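Local coordinates for protein putative acyl-CoA dehydrogenase (Burkholderia xenovorans, PDB 5JSC) that belongs to the acyl-CoA dehydrogenase family of flavoproteins and binds flavin-adenine dinucleotide, though its own function has not been established, at residues 70-75 with 80-85; 117-122 with 130-135; 337-342 with 386-391. All coordinates share one frame; numbering follows the deposited sequence. Where two conformers were deposited one is given.

Contact 1: 70-75 with 80-85; sequences LKYGVG and GGHGDT
Tyr72 and His82 lay their rings over one another in an offset stack, the centroids 4.4 Å apart and the planes inclined at 28°. Tyr72 CE1 makes the closest approach, above the centre of the imidazole and 3.4 Å from His82 CG. The same tyrosine face also receives His82 CB in a CH-pi contact, so both the ring and the methylene of the histidine lean on it. The torsions account for this overlap. His82 carries CG opposite its own backbone N (chi1 171°), whereas Tyr72, with chi1 at -69°, turns its ring back beside the backbone N although its CB leaves the main chain away from 80-85.

Besides the stack, a hydrogen bond from His82 N to Lys71 O, 2.9 Å long, joins the backbones; the donor lies well above the carbonyl plane. Gly81 CA adds CA-H...O contacts to Lys71 O and, at 3.3 Å, to Val74 O, an approach as close as this being helped by the absence of a side chain. Lys71 runs alongside Gly80, its aliphatic chain bending to bring CE 3.4 Å from Gly80 O. Farther along, one water accepts from Gly83 N and lies within bonding distance of Val74 O (2.7 Å) and Thr85 O, linking the two segments.

This looped chain belongs to the N-terminal helical region of the acyl-CoA dehydrogenase fold and connects helix 53-66 with helix 88-101. Tyr72 packs on Ala90 and Leu94 of helix 88-101, Leu70 on Val61 and Leu64 of helix 53-66 and on Leu109 and Gln112 of helix 103-122, and Val74 meets helix 125-136 through Leu132, Val135 and Ala136.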
loop_
_atom_site.group_PDB
_atom_site.type_symbol
_atom_site.label_atom_id
_atom_site.label_comp_id
_atom_site.label_asym_id
_atom_site.label_seq_id
_atom_site.Cartn_x
_atom_site.Cartn_y
_atom_site.Cartn_z
ATOM N N LEU C 70 -7.031 -19.910 33.094
ATOM C CA LEU C 70 -7.043 -20.975 32.096
ATOM C C LEU C 70 -8.400 -21.659 31.969
ATOM O O LEU C 70 -8.591 -22.461 31.048
ATOM C CB LEU C 70 -5.968 -22.015 32.427
ATOM C CG LEU C 70 -4.544 -21.454 32.549
ATOM C CD1 LEU C 70 -3.558 -22.580 32.848
ATOM C CD2 LEU C 70 -4.113 -20.681 31.290
ATOM N N LYS C 71 -9.348 -21.351 32.851
ATOM C CA LYS C 71 -10.668 -21.961 32.762
ATOM C C LYS C 71 -11.434 -21.501 31.530
ATOM O O LYS C 71 -12.333 -22.214 31.072
ATOM C CB LYS C 71 -11.479 -21.636 34.017
ATOM C CG LYS C 71 -10.824 -22.119 35.314
ATOM C CD LYS C 71 -11.669 -21.793 36.552
ATOM C CE LYS C 71 -13.076 -22.371 36.477
ATOM N NZ LYS C 71 -13.849 -22.096 37.726
ATOM N N TYR C 72 -11.108 -20.327 30.986
ATOM C CA TYR C 72 -11.896 -19.782 29.883
ATOM C C TYR C 72 -11.639 -20.498 28.567
ATOM O O TYR C 72 -12.497 -20.455 27.682
ATOM C CB TYR C 72 -11.625 -18.279 29.737
ATOM C CG TYR C 72 -12.198 -17.525 30.904
ATOM C CD1 TYR C 72 -13.537 -17.144 30.906
ATOM C CD2 TYR C 72 -11.425 -17.234 32.026
ATOM C CE1 TYR C 72 -14.087 -16.471 31.977
ATOM C CE2 TYR C 72 -11.977 -16.570 33.116
ATOM C CZ TYR C 72 -13.305 -16.190 33.076
ATOM O OH TYR C 72 -13.859 -15.529 34.143
ATOM N N GLY C 73 -10.496 -21.167 28.422
ATOM C CA GLY C 73 -10.178 -21.860 27.194
ATOM C C GLY C 73 -10.614 -23.301 27.147
ATOM O O GLY C 73 -10.354 -23.977 26.147
ATOM N N VAL C 74 -11.280 -23.779 28.199
ATOM C CA VAL C 74 -11.729 -25.164 28.331
ATOM C C VAL C 74 -13.250 -25.174 28.328
ATOM O O VAL C 74 -13.879 -24.368 29.020
ATOM C CB VAL C 74 -11.181 -25.798 29.623
ATOM C CG1 VAL C 74 -11.873 -27.111 29.923
ATOM C CG2 VAL C 74 -9.667 -25.981 29.511
ATOM N N GLY C 75 -13.846 -26.081 27.558
ATOM C CA GLY C 75 -15.296 -26.205 27.513
ATOM C C GLY C 75 -15.805 -27.299 28.434
ATOM O O GLY C 75 -15.394 -28.456 28.334
ATOM N N GLY C 80 -13.773 -28.436 34.556
ATOM C CA GLY C 80 -12.924 -27.324 34.937
ATOM C C GLY C 80 -13.109 -26.067 34.117
ATOM O O GLY C 80 -12.463 -25.054 34.415
ATOM N N GLY C 81 -13.965 -26.096 33.102
ATOM C CA GLY C 81 -14.170 -24.924 32.277
ATOM C C GLY C 81 -15.013 -23.864 32.953
ATOM O O GLY C 81 -15.763 -24.124 33.897
ATOM N N HIS C 82 -14.875 -22.630 32.460
ATOM C CA HIS C 82 -15.689 -21.536 32.979
ATOM C C HIS C 82 -17.166 -21.762 32.681
ATOM O O HIS C 82 -18.036 -21.504 33.529
ATOM C CB HIS C 82 -15.233 -20.210 32.372
ATOM C CG HIS C 82 -16.155 -19.077 32.684
ATOM N ND1 HIS C 82 -16.201 -18.486 33.928
ATOM C CD2 HIS C 82 -17.100 -18.460 31.935
ATOM C CE1 HIS C 82 -17.122 -17.537 33.927
ATOM N NE2 HIS C 82 -17.681 -17.500 32.730
ATOM N N GLY C 83 -17.468 -22.232 31.474
ATOM C CA GLY C 83 -18.823 -22.549 31.080
ATOM C C GLY C 83 -18.827 -23.820 30.257
ATOM O O GLY C 83 -17.780 -24.427 30.027
ATOM N N ASP C 84 -20.022 -24.218 29.820
ATOM C CA ASP C 84 -20.110 -25.382 28.954
ATOM C C ASP C 84 -19.710 -25.049 27.528
ATOM O O ASP C 84 -19.268 -25.941 26.801
ATOM C CB ASP C 84 -21.519 -25.983 28.993
ATOM C CG ASP C 84 -21.748 -26.874 30.214
ATOM O OD1 ASP C 84 -20.781 -27.176 30.946
ATOM O OD2 ASP C 84 -22.901 -27.296 30.433
ATOM N N THR C 85 -19.815 -23.787 27.130
ATOM C CA THR C 85 -19.207 -23.302 25.903
ATOM C C THR C 85 -17.927 -22.560 26.247
ATOM O O THR C 85 -17.712 -22.135 27.385
ATOM C CB THR C 85 -20.144 -22.355 25.137
ATOM O OG1 THR C 85 -20.328 -21.152 25.894
ATOM C CG2 THR C 85 -21.496 -23.003 24.891
HETATM O O HOH W 1 -15.567 -22.269 29.235
#

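Contact 2: 117-122 with 130-135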
loop_
_atom_site.group_PDB
_atom_site.type_symbol
_atom_site.label_atom_id
_atom_site.label_comp_id
_atom_site.label_asym_id
_atom_site.label_seq_id
_atom_site.Cartn_x
_atom_site.Cartn_y
_atom_site.Cartn_z
ATOM N N GLY C 117 -8.254 -27.773 22.906
ATOM C CA GLY C 117 -9.534 -27.509 22.270
ATOM C C GLY C 117 -10.134 -28.728 21.592
ATOM O O GLY C 117 -11.353 -28.914 21.599
ATOM N N ALA C 118 -9.291 -29.567 20.979
ATOM C CA ALA C 118 -9.828 -30.752 20.322
ATOM C C ALA C 118 -10.440 -31.712 21.335
ATOM O O ALA C 118 -11.348 -32.476 20.986
ATOM C CB ALA C 118 -8.737 -31.443 19.496
ATOM N N ILE C 119 -9.974 -31.669 22.587
ATOM C CA ILE C 119 -10.557 -32.503 23.636
ATOM C C ILE C 119 -11.880 -31.912 24.106
ATOM O O ILE C 119 -12.862 -32.635 24.308
ATOM C CB ILE C 119 -9.560 -32.681 24.800
ATOM C CG1 ILE C 119 -8.231 -33.261 24.294
ATOM C CG2 ILE C 119 -10.141 -33.573 25.904
ATOM C CD1 ILE C 119 -7.144 -33.342 25.359
ATOM N N SER C 120 -11.937 -30.587 24.289
ATOM C CA SER C 120 -13.217 -29.946 24.589
ATOM C C SER C 120 -14.253 -30.261 23.519
ATOM O O SER C 120 -15.422 -30.517 23.830
ATOM C CB SER C 120 -13.046 -28.428 24.713
ATOM O OG SER C 120 -12.368 -28.066 25.903
ATOM N N LEU C 121 -13.837 -30.251 22.249
ATOM C CA LEU C 121 -14.769 -30.445 21.148
ATOM C C LEU C 121 -15.127 -31.910 20.947
ATOM O O LEU C 121 -16.291 -32.226 20.678
ATOM C CB LEU C 121 -14.180 -29.882 19.854
ATOM C CG LEU C 121 -14.127 -28.362 19.710
ATOM C CD1 LEU C 121 -13.403 -27.982 18.417
ATOM C CD2 LEU C 121 -15.524 -27.775 19.747
ATOM N N GLY C 122 -14.154 -32.813 21.067
ATOM C CA GLY C 122 -14.377 -34.180 20.626
ATOM C C GLY C 122 -14.072 -35.288 21.616
ATOM O O GLY C 122 -14.177 -36.466 21.263
ATOM N N ARG C 130 -9.920 -36.881 32.187
ATOM C CA ARG C 130 -8.503 -37.101 32.445
ATOM C C ARG C 130 -7.678 -35.857 32.150
ATOM O O ARG C 130 -6.719 -35.567 32.870
ATOM C CB ARG C 130 -7.997 -38.293 31.634
ATOM C CG ARG C 130 -6.479 -38.491 31.691
ATOM C CD ARG C 130 -6.058 -39.790 31.014
ATOM N NE ARG C 130 -4.611 -39.881 30.819
ATOM C CZ ARG C 130 -3.741 -40.245 31.759
ATOM N NH1 ARG C 130 -4.163 -40.554 32.979
ATOM N NH2 ARG C 130 -2.446 -40.299 31.479
ATOM N N TYR C 131 -8.029 -35.103 31.110
ATOM C CA TYR C 131 -7.144 -34.037 30.642
ATOM C C TYR C 131 -7.627 -32.635 30.961
ATOM O O TYR C 131 -6.810 -31.788 31.325
ATOM C CB TYR C 131 -6.914 -34.162 29.123
ATOM C CG TYR C 131 -6.151 -35.424 28.804
ATOM C CD1 TYR C 131 -4.775 -35.483 28.979
ATOM C CD2 TYR C 131 -6.809 -36.571 28.377
ATOM C CE1 TYR C 131 -4.071 -36.648 28.723
ATOM C CE2 TYR C 131 -6.115 -37.738 28.115
ATOM C CZ TYR C 131 -4.746 -37.771 28.292
ATOM O OH TYR C 131 -4.048 -38.923 28.029
ATOM N N LEU C 132 -8.926 -32.354 30.846
ATOM C CA LEU C 132 -9.336 -30.954 30.891
ATOM C C LEU C 132 -9.205 -30.304 32.267
ATOM O O LEU C 132 -8.825 -29.127 32.331
ATOM C CB LEU C 132 -10.765 -30.801 30.371
ATOM C CG LEU C 132 -10.889 -31.118 28.880
ATOM C CD1 LEU C 132 -12.325 -30.868 28.417
ATOM C CD2 LEU C 132 -9.897 -30.303 28.006
ATOM N N PRO C 133 -9.495 -30.988 33.384
ATOM C CA PRO C 133 -9.324 -30.304 34.676
ATOM C C PRO C 133 -7.894 -29.871 34.933
ATOM O O PRO C 133 -7.675 -28.802 35.516
ATOM C CB PRO C 133 -9.799 -31.354 35.691
ATOM C CG PRO C 133 -10.774 -32.159 34.932
ATOM C CD PRO C 133 -10.172 -32.286 33.565
ATOM N N ARG C 134 -6.913 -30.677 34.511
ATOM C CA ARG C 134 -5.512 -30.322 34.715
ATOM C C ARG C 134 -5.070 -29.220 33.759
ATOM O O ARG C 134 -4.230 -28.389 34.122
ATOM C CB ARG C 134 -4.623 -31.553 34.543
ATOM N N VAL C 135 -5.606 -29.197 32.540
ATOM C CA VAL C 135 -5.366 -28.053 31.657
ATOM C C VAL C 135 -5.904 -26.786 32.309
ATOM O O VAL C 135 -5.225 -25.750 32.370
ATOM C CB VAL C 135 -6.010 -28.289 30.277
ATOM C CG1 VAL C 135 -6.017 -26.988 29.452
ATOM C CG2 VAL C 135 -5.275 -29.399 29.510
#
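Ile119 and Ser120 meet Tyr131 and Leu132 where two consecutive helices of the acyl-CoA dehydrogenase N-terminal domain, 103-122 and 125-136, joined by a short turn, pack at a splayed angle. The segment axes come within 10.0 Å and their directions differ by 130°, well short of antiparallel. With only 188 Å² buried, the join rests on a few side chains.

Ile119 uses both its branches. CG2 lies 3.9 Å from Leu132 CD2, the two side chains sliding past each other in opposite directions, while CD1 reaches Tyr131 CB at 3.9 Å, the isoleucine and tyrosine side chains crossing at about a right angle. The fork follows from chi1 of -56°, which sets CG2 opposite the backbone N and CG1 beside it. Val188 and Phe186 of strand 186-192, with Val206 of strand 202-208, close in on the same isoleucine from the middle domain.

Ser120 comes next, its OG accepting the backbone N-H of Gly75; the same OG lies against both methyls of Leu132, 3.8 Å from Leu132 CD1. On the partner helix, Tyr131 OH is tied to Asp208 and Gln242, which probably fixes the ring's hydroxyl end, and Arg130 NH2 makes a salt bridge to Asp208. The extended Arg130 chain runs over a face of the Tyr131 ring, with CG above its rim, and Arg130 NE donates to Tyr131 OH at 3.0 Å, the oxygen 4° from the guanidinium plane.

Contact 3: 337-342 with 386-391. With FAD (flavin-adenine dinucleotide), chain M; SO4 (sulfate ion), chain P.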
loop_
_atom_site.group_PDB
_atom_site.type_symbol
_atom_site.label_atom_id
_atom_site.label_comp_id
_atom_site.label_asym_id
_atom_site.label_seq_id
_atom_site.Cartn_x
_atom_site.Cartn_y
_atom_site.Cartn_z
ATOM N N MET C 337 -10.895 -13.508 8.578
ATOM C CA MET C 337 -10.756 -12.068 8.357
ATOM C C MET C 337 -10.040 -11.398 9.521
ATOM O O MET C 337 -9.142 -10.569 9.324
ATOM C CB MET C 337 -12.124 -11.420 8.187
ATOM C CG MET C 337 -12.645 -11.304 6.813
ATOM S SD MET C 337 -13.975 -10.079 6.893
ATOM C CE MET C 337 -14.584 -10.264 5.214
ATOM N N ALA C 338 -10.459 -11.713 10.749
ATOM C CA ALA C 338 -9.871 -11.082 11.924
ATOM C C ALA C 338 -8.401 -11.444 12.059
ATOM O O ALA C 338 -7.563 -10.577 12.324
ATOM C CB ALA C 338 -10.638 -11.498 13.176
ATOM N N LYS C 339 -8.076 -12.735 11.898
ATOM C CA LYS C 339 -6.697 -13.186 12.060
ATOM C C LYS C 339 -5.796 -12.535 11.017
ATOM O O LYS C 339 -4.716 -12.027 11.336
ATOM C CB LYS C 339 -6.652 -14.719 11.967
ATOM C CG LYS C 339 -5.372 -15.383 12.489
ATOM C CD LYS C 339 -4.288 -15.482 11.432
ATOM C CE LYS C 339 -3.056 -16.203 11.965
ATOM N NZ LYS C 339 -1.967 -16.314 10.929
ATOM N N TRP C 340 -6.241 -12.539 9.766
ATOM C CA TRP C 340 -5.529 -11.875 8.679
ATOM C C TRP C 340 -5.304 -10.398 8.982
ATOM O O TRP C 340 -4.161 -9.915 9.003
ATOM C CB TRP C 340 -6.350 -12.079 7.401
ATOM C CG TRP C 340 -6.061 -11.224 6.197
ATOM C CD1 TRP C 340 -4.961 -10.454 5.942
ATOM C CD2 TRP C 340 -6.919 -11.087 5.064
ATOM N NE1 TRP C 340 -5.095 -9.836 4.713
ATOM C CE2 TRP C 340 -6.291 -10.219 4.159
ATOM C CE3 TRP C 340 -8.173 -11.623 4.729
ATOM C CZ2 TRP C 340 -6.879 -9.856 2.952
ATOM C CZ3 TRP C 340 -8.752 -11.258 3.529
ATOM C CH2 TRP C 340 -8.100 -10.392 2.650
ATOM N N HIS C 341 -6.384 -9.653 9.218
ATOM C CA HIS C 341 -6.277 -8.200 9.351
ATOM C C HIS C 341 -5.476 -7.808 10.587
ATOM O O HIS C 341 -4.630 -6.902 10.544
ATOM C CB HIS C 341 -7.680 -7.594 9.415
ATOM C CG HIS C 341 -7.706 -6.098 9.394
ATOM N ND1 HIS C 341 -7.376 -5.327 10.489
ATOM C CD2 HIS C 341 -8.067 -5.234 8.417
ATOM C CE1 HIS C 341 -7.502 -4.050 10.174
ATOM N NE2 HIS C 341 -7.926 -3.967 8.925
ATOM N N ALA C 342 -5.751 -8.457 11.715
ATOM C CA ALA C 342 -5.089 -8.024 12.943
ATOM C C ALA C 342 -3.602 -8.358 12.923
ATOM O O ALA C 342 -2.789 -7.589 13.439
ATOM C CB ALA C 342 -5.779 -8.644 14.160
ATOM N N GLU C 386 -1.913 -15.857 3.684
ATOM C CA GLU C 386 -2.398 -16.210 2.358
ATOM C C GLU C 386 -3.454 -17.303 2.430
ATOM O O GLU C 386 -4.398 -17.307 1.631
ATOM C CB GLU C 386 -1.212 -16.629 1.482
ATOM C CG GLU C 386 -0.208 -15.472 1.192
ATOM C CD GLU C 386 0.560 -14.969 2.420
ATOM O OE1 GLU C 386 0.886 -15.784 3.310
ATOM O OE2 GLU C 386 0.848 -13.748 2.484
ATOM N N VAL C 387 -3.319 -18.230 3.384
ATOM C CA VAL C 387 -4.361 -19.231 3.610
ATOM C C VAL C 387 -5.655 -18.553 4.039
ATOM O O VAL C 387 -6.741 -18.892 3.550
ATOM C CB VAL C 387 -3.890 -20.267 4.650
ATOM C CG1 VAL C 387 -5.018 -21.213 5.027
ATOM C CG2 VAL C 387 -2.690 -21.040 4.131
ATOM N N GLN C 388 -5.561 -17.576 4.950
ATOM C CA GLN C 388 -6.757 -16.864 5.399
ATOM C C GLN C 388 -7.434 -16.140 4.239
ATOM O O GLN C 388 -8.668 -16.152 4.124
ATOM C CB GLN C 388 -6.409 -15.862 6.516
ATOM C CG GLN C 388 -5.569 -16.422 7.662
ATOM C CD GLN C 388 -6.266 -17.522 8.469
ATOM O OE1 GLN C 388 -7.486 -17.688 8.411
ATOM N NE2 GLN C 388 -5.479 -18.281 9.218
ATOM N N GLN C 389 -6.643 -15.482 3.382
ATOM C CA GLN C 389 -7.214 -14.758 2.246
ATOM C C GLN C 389 -7.995 -15.685 1.330
ATOM O O GLN C 389 -9.080 -15.335 0.855
ATOM C CB GLN C 389 -6.121 -14.085 1.428
ATOM C CG GLN C 389 -5.397 -12.960 2.077
ATOM C CD GLN C 389 -4.330 -12.420 1.146
ATOM O OE1 GLN C 389 -3.319 -13.076 0.906
ATOM N NE2 GLN C 389 -4.565 -11.242 0.585
ATOM N N LEU C 390 -7.435 -16.858 1.036
ATOM C CA LEU C 390 -8.118 -17.785 0.148
ATOM C C LEU C 390 -9.377 -18.354 0.789
ATOM O O LEU C 390 -10.365 -18.591 0.086
ATOM C CB LEU C 390 -7.162 -18.899 -0.268
ATOM C CG LEU C 390 -5.953 -18.438 -1.083
ATOM C CD1 LEU C 390 -4.939 -19.574 -1.199
ATOM C CD2 LEU C 390 -6.395 -17.951 -2.461
ATOM N N ILE C 391 -9.370 -18.570 2.108
ATOM C CA ILE C 391 -10.596 -18.985 2.793
ATOM C C ILE C 391 -11.695 -17.956 2.565
ATOM O O ILE C 391 -12.834 -18.295 2.214
ATOM C CB ILE C 391 -10.336 -19.193 4.298
ATOM C CG1 ILE C 391 -9.501 -20.452 4.541
ATOM C CG2 ILE C 391 -11.663 -19.259 5.079
ATOM C CD1 ILE C 391 -8.944 -20.535 5.952
HETATM P PA FAD M . 4.248 -23.800 3.937
HETATM O O1A FAD M . 3.053 -24.663 4.091
HETATM O O2A FAD M . 5.419 -24.365 3.128
HETATM O O5B FAD M . 3.774 -22.419 3.313
HETATM C C5B FAD M . 4.757 -21.429 2.953
HETATM C C4B FAD M . 3.983 -20.197 2.562
HETATM O O4B FAD M . 3.211 -20.486 1.383
HETATM C C3B FAD M . 2.928 -19.747 3.563
HETATM O O3B FAD M . 3.476 -19.029 4.673
HETATM C C2B FAD M . 2.002 -18.902 2.685
HETATM O O2B FAD M . 2.528 -17.581 2.548
HETATM C C1B FAD M . 2.086 -19.631 1.332
HETATM N N9A FAD M . 0.926 -20.442 0.984
HETATM C C8A FAD M . 0.407 -21.497 1.689
HETATM N N7A FAD M . -0.589 -22.102 1.090
HETATM C C5A FAD M . -0.743 -21.392 -0.094
HETATM C C6A FAD M . -1.623 -21.541 -1.181
HETATM N N6A FAD M . -2.574 -22.480 -1.245
HETATM N N1A FAD M . -1.506 -20.673 -2.211
HETATM C C2A FAD M . -0.572 -19.715 -2.140
HETATM N N3A FAD M . 0.314 -19.479 -1.167
HETATM C C4A FAD M . 0.179 -20.362 -0.168
HETATM N N1 FAD M . 2.065 -25.956 14.045
HETATM C C2 FAD M . 1.442 -26.882 14.839
HETATM O O2 FAD M . 0.949 -27.924 14.373
HETATM N N3 FAD M . 1.365 -26.671 16.190
HETATM C C4 FAD M . 1.868 -25.577 16.867
HETATM O O4 FAD M . 1.822 -25.529 18.093
HETATM C C4X FAD M . 2.493 -24.595 16.030
HETATM N N5 FAD M . 3.050 -23.565 16.602
HETATM C C5X FAD M . 3.827 -22.725 15.820
HETATM C C6 FAD M . 4.555 -21.713 16.443
HETATM C C7 FAD M . 5.429 -20.909 15.722
HETATM C C7M FAD M . 6.232 -19.857 16.444
HETATM C C8 FAD M . 5.563 -21.104 14.333
HETATM C C8M FAD M . 6.504 -20.256 13.513
HETATM C C9 FAD M . 4.821 -22.100 13.706
HETATM C C9A FAD M . 3.962 -22.916 14.437
HETATM N N10 FAD M . 3.275 -23.999 13.846
HETATM C C10 FAD M . 2.557 -24.875 14.622
HETATM C "C1'" FAD M . 3.465 -24.269 12.415
HETATM C "C2'" FAD M . 2.648 -23.350 11.512
HETATM O "O2'" FAD M . 1.258 -23.655 11.600
HETATM C "C3'" FAD M . 3.116 -23.521 10.067
HETATM O "O3'" FAD M . 4.427 -22.976 10.021
HETATM C "C4'" FAD M . 2.228 -22.822 9.040
HETATM O "O4'" FAD M . 0.993 -23.533 8.929
HETATM C "C5'" FAD M . 2.899 -22.725 7.685
HETATM O "O5'" FAD M . 3.262 -24.060 7.275
HETATM P P FAD M . 4.773 -24.249 6.710
HETATM O O1P FAD M . 5.774 -23.673 7.651
HETATM O O2P FAD M . 4.978 -25.692 6.362
HETATM O O3P FAD M . 4.801 -23.386 5.369
HETATM S S SO4 P . -6.858 -0.285 8.218
HETATM O O1 SO4 P . -7.745 -0.032 9.356
HETATM O O2 SO4 P . -7.548 -1.133 7.247
HETATM O O3 SO4 P . -5.644 -0.970 8.684
HETATM O O4 SO4 P . -6.542 0.999 7.588
#
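Gln389 lies against the face of Trp340, and here the contact is tightest. Its CG sits above the six-membered ring, 3.5 Å from the centroid and 13° off the normal, a CH-pi contact with the methylene directed at the aromatic face. The amide plane is turned 61° from that of the indole, with Gln389 NE2 3.6 Å from Trp340 CZ2. Trp340 has CG anti to its backbone N, and its ring thereby reaches Gln389.

Next to this CH-pi contact, Trp340 CB meets Gln388 CB at 3.9 Å, at the level where the two backbones are nearest. The contact thins beyond it: Lys339 crosses Gln388 at about a right angle, with Lys339 CD 3.8 Å from Gln388 NE2. Their polar ends turn elsewhere, both to Gly383 O, and Lys339 NZ also takes Leu378 O and Tyr381 O, so these buried nitrogens are held by carbonyls of the residues just before helix 385-405.

The faces of the two helices turned from each other serve other partners. His341 NE2 makes a weak hydrogen bond to a sulfate ion that is probably from the crystallisation liquor, while Glu386 OE1 accepts from FAD O2B at 2.6 Å and also binds Gln355 of the third subunit. Val387 CG2 approaches N7A and Leu390 CD1 approaches N1A and N6A of the adenine.

Segments 337-342 and 386-391, their axes 9.0 Å apart and crossing at -138°, belong to the C-terminal helical domain of the acyl-CoA dehydrogenase fold, where the last helix lines the adenosine end of an FAD pocket shared between subunits.

How the contacts relate
From the N terminus, contact 1 closes first, folding the loop between helices 53-66 and 88-101 back on itself. Contact 2 follows, closing the turn between helices 103-122 and 125-136, and contact 3 comes much later, bridging 43 intervening residues. The three are in series: none nests within or crosses another. Contacts 1 and 2, with centres 9 Å apart, form one continuous patch of the N-terminal domain, where Leu70 CD1 also packs 3.6 Å from Val135 O. Contact 3 belongs to the C-terminal domain, its centre about 27 Å from that of contact 2, on the opposite side of the chain's centre.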